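Long-range contact in siderophore periplasmic binding protein (Thermobifida fusca, PDB 5DH0), which probably binds iron-loaded siderophores of the fuscachelin type outside the membrane and delivers them for uptake into the cell: residues L56-P68 with Q80-L92. Numbering follows the deposited sequence.
Sequences LEAGIEPVGVIEP and QLSTYPVVQSASL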
loop_
_atom_site.group_PDB
_atom_site.type_symbol
_atom_site.label_atom_id
_atom_site.label_comp_id
_atom_site.label_asym_id
_atom_site.label_seq_id
_atom_site.Cartn_x
_atom_site.Cartn_y
_atom_site.Cartn_z
ATOM N N LEU A 56 -34.769 16.512 9.619
ATOM C CA LEU A 56 -33.989 17.749 9.657
ATOM C C LEU A 56 -33.796 18.338 8.248
ATOM O O LEU A 56 -34.004 19.529 8.042
ATOM C CB LEU A 56 -32.636 17.524 10.334
ATOM C CG LEU A 56 -32.736 17.372 11.863
ATOM C CD1 LEU A 56 -31.444 16.838 12.465
ATOM C CD2 LEU A 56 -33.131 18.687 12.528
ATOM N N GLU A 57 -33.424 17.507 7.280
ATOM C CA GLU A 57 -33.116 17.997 5.941
ATOM C C GLU A 57 -34.360 18.489 5.221
ATOM O O GLU A 57 -34.282 19.376 4.384
ATOM C CB GLU A 57 -32.427 16.903 5.118
ATOM C CG GLU A 57 -30.980 16.668 5.555
ATOM C CD GLU A 57 -30.294 15.537 4.793
ATOM O OE1 GLU A 57 -29.042 15.479 4.845
ATOM O OE2 GLU A 57 -30.993 14.703 4.158
ATOM N N ALA A 58 -35.499 17.901 5.574
ATOM C CA ALA A 58 -36.782 18.220 4.987
ATOM C C ALA A 58 -37.457 19.410 5.682
ATOM O O ALA A 58 -38.565 19.808 5.304
ATOM C CB ALA A 58 -37.680 17.010 5.047
ATOM N N GLY A 59 -36.787 19.964 6.694
ATOM C CA GLY A 59 -37.342 21.032 7.510
ATOM C C GLY A 59 -38.623 20.669 8.254
ATOM O O GLY A 59 -39.496 21.511 8.446
ATOM N N ILE A 60 -38.743 19.415 8.670
ATOM C CA ILE A 60 -39.898 18.970 9.444
ATOM C C ILE A 60 -39.566 18.852 10.931
ATOM O O ILE A 60 -38.527 18.316 11.287
ATOM C CB ILE A 60 -40.411 17.611 8.933
ATOM C CG1 ILE A 60 -41.044 17.770 7.555
ATOM C CG2 ILE A 60 -41.376 16.974 9.921
ATOM C CD1 ILE A 60 -41.222 16.457 6.844
ATOM N N GLU A 61 -40.433 19.366 11.795
ATOM C CA GLU A 61 -40.283 19.148 13.235
ATOM C C GLU A 61 -40.989 17.851 13.635
ATOM O O GLU A 61 -42.226 17.769 13.608
ATOM C CB GLU A 61 -40.849 20.318 14.035
ATOM C CG GLU A 61 -40.166 21.655 13.789
ATOM C CD GLU A 61 -40.659 22.752 14.738
ATOM O OE1 GLU A 61 -40.791 22.493 15.958
ATOM O OE2 GLU A 61 -40.914 23.877 14.262
ATOM N N PRO A 62 -40.207 16.828 14.001
ATOM C CA PRO A 62 -40.791 15.524 14.335
ATOM C C PRO A 62 -41.503 15.623 15.660
ATOM O O PRO A 62 -41.125 16.482 16.461
ATOM C CB PRO A 62 -39.577 14.598 14.414
ATOM C CG PRO A 62 -38.443 15.506 14.810
ATOM C CD PRO A 62 -38.756 16.881 14.259
ATOM N N VAL A 63 -42.514 14.795 15.894
ATOM C CA VAL A 63 -43.202 14.829 17.185
ATOM C C VAL A 63 -42.587 13.861 18.215
ATOM O O VAL A 63 -43.024 13.816 19.373
ATOM C CB VAL A 63 -44.698 14.522 17.025
ATOM C CG1 VAL A 63 -45.381 15.668 16.307
ATOM C CG2 VAL A 63 -44.900 13.196 16.294
ATOM N N GLY A 64 -41.566 13.114 17.789
ATOM C CA GLY A 64 -40.831 12.197 18.647
ATOM C C GLY A 64 -39.560 11.734 17.957
ATOM O O GLY A 64 -39.556 11.501 16.748
ATOM N N VAL A 65 -38.471 11.607 18.700
ATOM C CA VAL A 65 -37.214 11.158 18.100
ATOM C C VAL A 65 -36.531 10.104 18.926
ATOM O O VAL A 65 -36.802 9.959 20.116
ATOM C CB VAL A 65 -36.190 12.313 17.904
ATOM C CG1 VAL A 65 -36.692 13.299 16.902
ATOM C CG2 VAL A 65 -35.887 12.999 19.230
ATOM N N ILE A 66 -35.637 9.370 18.280
ATOM C CA ILE A 66 -34.678 8.557 19.000
ATOM C C ILE A 66 -33.757 9.507 19.748
ATOM O O ILE A 66 -33.437 10.595 19.243
ATOM C CB ILE A 66 -33.859 7.638 18.062
ATOM C CG1 ILE A 66 -32.792 6.878 18.864
ATOM C CG2 ILE A 66 -33.199 8.449 16.960
ATOM C CD1 ILE A 66 -32.031 5.852 18.077
ATOM N N GLU A 67 -33.386 9.111 20.965
ATOM C CA GLU A 67 -32.422 9.830 21.790
ATOM C C GLU A 67 -31.328 10.451 20.913
ATOM O O GLU A 67 -30.584 9.738 20.239
ATOM C CB GLU A 67 -31.820 8.874 22.832
ATOM C CG GLU A 67 -30.842 9.510 23.783
ATOM C CD GLU A 67 -31.533 10.192 24.958
ATOM O OE1 GLU A 67 -31.887 11.388 24.831
ATOM O OE2 GLU A 67 -31.737 9.526 26.000
ATOM N N PRO A 68 -31.281 11.786 20.858
ATOM C CA PRO A 68 -30.303 12.401 19.956
ATOM C C PRO A 68 -28.868 12.293 20.460
ATOM O O PRO A 68 -28.598 12.332 21.653
ATOM C CB PRO A 68 -30.756 13.869 19.873
ATOM C CG PRO A 68 -31.722 14.065 20.975
ATOM C CD PRO A 68 -32.289 12.738 21.346
ATOM N N GLN A 80 -32.279 22.004 19.248
ATOM C CA GLN A 80 -33.659 21.773 18.821
ATOM C C GLN A 80 -34.130 20.361 19.174
ATOM O O GLN A 80 -35.154 20.186 19.842
ATOM C CB GLN A 80 -33.819 22.011 17.317
ATOM C CG GLN A 80 -34.658 23.228 16.990
ATOM C CD GLN A 80 -36.027 23.168 17.648
ATOM O OE1 GLN A 80 -36.816 22.255 17.385
ATOM N NE2 GLN A 80 -36.309 24.128 18.524
ATOM N N LEU A 81 -33.367 19.360 18.734
ATOM C CA LEU A 81 -33.757 17.961 18.894
ATOM C C LEU A 81 -33.968 17.587 20.362
ATOM O O LEU A 81 -34.780 16.720 20.667
ATOM C CB LEU A 81 -32.705 17.042 18.283
ATOM C CG LEU A 81 -32.570 17.086 16.776
ATOM C CD1 LEU A 81 -31.255 16.446 16.376
ATOM C CD2 LEU A 81 -33.741 16.336 16.171
ATOM N N SER A 82 -33.234 18.245 21.260
ATOM C CA SER A 82 -33.308 17.952 22.694
ATOM C C SER A 82 -34.646 18.381 23.304
ATOM O O SER A 82 -34.978 17.975 24.410
ATOM C CB SER A 82 -32.154 18.630 23.443
ATOM O OG SER A 82 -30.882 18.081 23.083
ATOM N N THR A 83 -35.417 19.195 22.579
ATOM C CA THR A 83 -36.727 19.619 23.070
ATOM C C THR A 83 -37.838 18.616 22.759
ATOM O O THR A 83 -38.947 18.730 23.288
ATOM C CB THR A 83 -37.148 20.964 22.473
ATOM O OG1 THR A 83 -37.326 20.805 21.061
ATOM C CG2 THR A 83 -36.097 22.037 22.746
ATOM N N TYR A 84 -37.545 17.642 21.903
ATOM C CA TYR A 84 -38.550 16.693 21.428
ATOM C C TYR A 84 -38.675 15.492 22.361
ATOM O O TYR A 84 -37.714 15.124 23.020
ATOM C CB TYR A 84 -38.196 16.222 20.017
ATOM C CG TYR A 84 -38.116 17.338 19.010
ATOM C CD1 TYR A 84 -38.992 18.412 19.071
ATOM C CD2 TYR A 84 -37.154 17.327 18.001
ATOM C CE1 TYR A 84 -38.917 19.444 18.152
ATOM C CE2 TYR A 84 -37.066 18.356 17.073
ATOM C CZ TYR A 84 -37.954 19.414 17.152
ATOM O OH TYR A 84 -37.888 20.439 16.243
ATOM N N PRO A 85 -39.861 14.871 22.419
ATOM C CA PRO A 85 -39.991 13.655 23.228
ATOM C C PRO A 85 -39.130 12.504 22.690
ATOM O O PRO A 85 -39.056 12.314 21.470
ATOM C CB PRO A 85 -41.483 13.318 23.118
ATOM C CG PRO A 85 -42.141 14.595 22.680
ATOM C CD PRO A 85 -41.140 15.269 21.808
ATOM N N VAL A 86 -38.487 11.768 23.594
ATOM C CA VAL A 86 -37.653 10.624 23.239
ATOM C C VAL A 86 -38.488 9.358 23.219
ATOM O O VAL A 86 -39.230 9.094 24.164
ATOM C CB VAL A 86 -36.480 10.458 24.223
ATOM C CG1 VAL A 86 -35.781 9.128 24.013
ATOM C CG2 VAL A 86 -35.504 11.598 24.061
ATOM N N VAL A 87 -38.368 8.574 22.148
ATOM C CA VAL A 87 -39.251 7.429 21.942
ATOM C C VAL A 87 -38.472 6.138 21.683
ATOM O O VAL A 87 -39.044 5.031 21.611
ATOM C CB VAL A 87 -40.217 7.696 20.768
ATOM C CG1 VAL A 87 -41.103 8.883 21.075
ATOM C CG2 VAL A 87 -39.434 7.958 19.492
ATOM N N GLN A 88 -37.162 6.284 21.536
ATOM C CA GLN A 88 -36.294 5.139 21.310
ATOM C C GLN A 88 -34.963 5.480 21.958
ATOM O O GLN A 88 -34.555 6.640 21.960
ATOM C CB GLN A 88 -36.162 4.837 19.807
ATOM C CG GLN A 88 -35.172 3.731 19.435
ATOM C CD GLN A 88 -35.181 3.382 17.940
ATOM O OE1 GLN A 88 -35.100 4.261 17.075
ATOM N NE2 GLN A 88 -35.252 2.088 17.639
ATOM N N SER A 89 -34.312 4.487 22.547
ATOM C CA SER A 89 -33.041 4.722 23.221
ATOM C C SER A 89 -31.845 4.399 22.331
ATOM O O SER A 89 -31.993 3.788 21.273
ATOM C CB SER A 89 -32.964 3.891 24.503
ATOM O OG SER A 89 -32.783 2.519 24.185
ATOM N N ALA A 90 -30.665 4.820 22.780
ATOM C CA ALA A 90 -29.389 4.472 22.145
ATOM C C ALA A 90 -29.298 2.995 21.772
ATOM O O ALA A 90 -28.899 2.652 20.664
ATOM C CB ALA A 90 -28.228 4.847 23.067
ATOM N N SER A 91 -29.682 2.127 22.703
ATOM C CA SER A 91 -29.659 0.683 22.480
ATOM C C SER A 91 -30.741 0.217 21.517
ATOM O O SER A 91 -30.914 -0.987 21.326
ATOM C CB SER A 91 -29.836 -0.063 23.803
ATOM O OG SER A 91 -31.206 -0.084 24.167
ATOM N N LEU A 92 -31.496 1.167 20.965
ATOM C CA LEU A 92 -32.551 0.911 19.977
ATOM C C LEU A 92 -33.837 0.306 20.563
ATOM O O LEU A 92 -34.716 -0.090 19.806
ATOM C CB LEU A 92 -32.030 0.003 18.854
ATOM C CG LEU A 92 -31.433 0.638 17.597
ATOM C CD1 LEU A 92 -30.538 1.826 17.927
ATOM C CD2 LEU A 92 -30.663 -0.412 16.784
#
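Leu56, on the last turn of helix 52-57, meets Leu81 of helix 75-81 tip to tip, their CD1 atoms 3.9 Å apart. Farther on, Glu61 crosses the hydroxyl end of Tyr84 nearly at a right angle, its carboxylate OE1 at the ring edge. Pro62 crosses the ring likewise: its CD lies 3.6 Å from Tyr84 CE2, and its carbonyl O stands over one ring face, offset toward the rim, while Gln80 O sits over the centre of the opposite face. CG anti to its carbonyl carbon (chi1 -60°) puts the tyrosine ring across Pro62. A serine here would probably leave the CD edge of Pro62 without the ring it packs on and open a gap between Pro62 and Gln80 O. From Val65 the backbones pair: its N donates to Pro85 O (2.9 Å), and its O accepts from Val87 N (2.9 Å). Ile66, its CG1 anti to the backbone N (chi1 176°), lays CD1 against Gln88 OE1, an oxygen whose hydrogen bond comes from Glu49 N. Glu67 N then donates almost straight to Gln88 O (2.9 Å), and Pro68 CB packs on Leu81 CB. This is a parallel beta-alpha-beta unit at one edge of the five-stranded sheet of a periplasmic binding protein lobe.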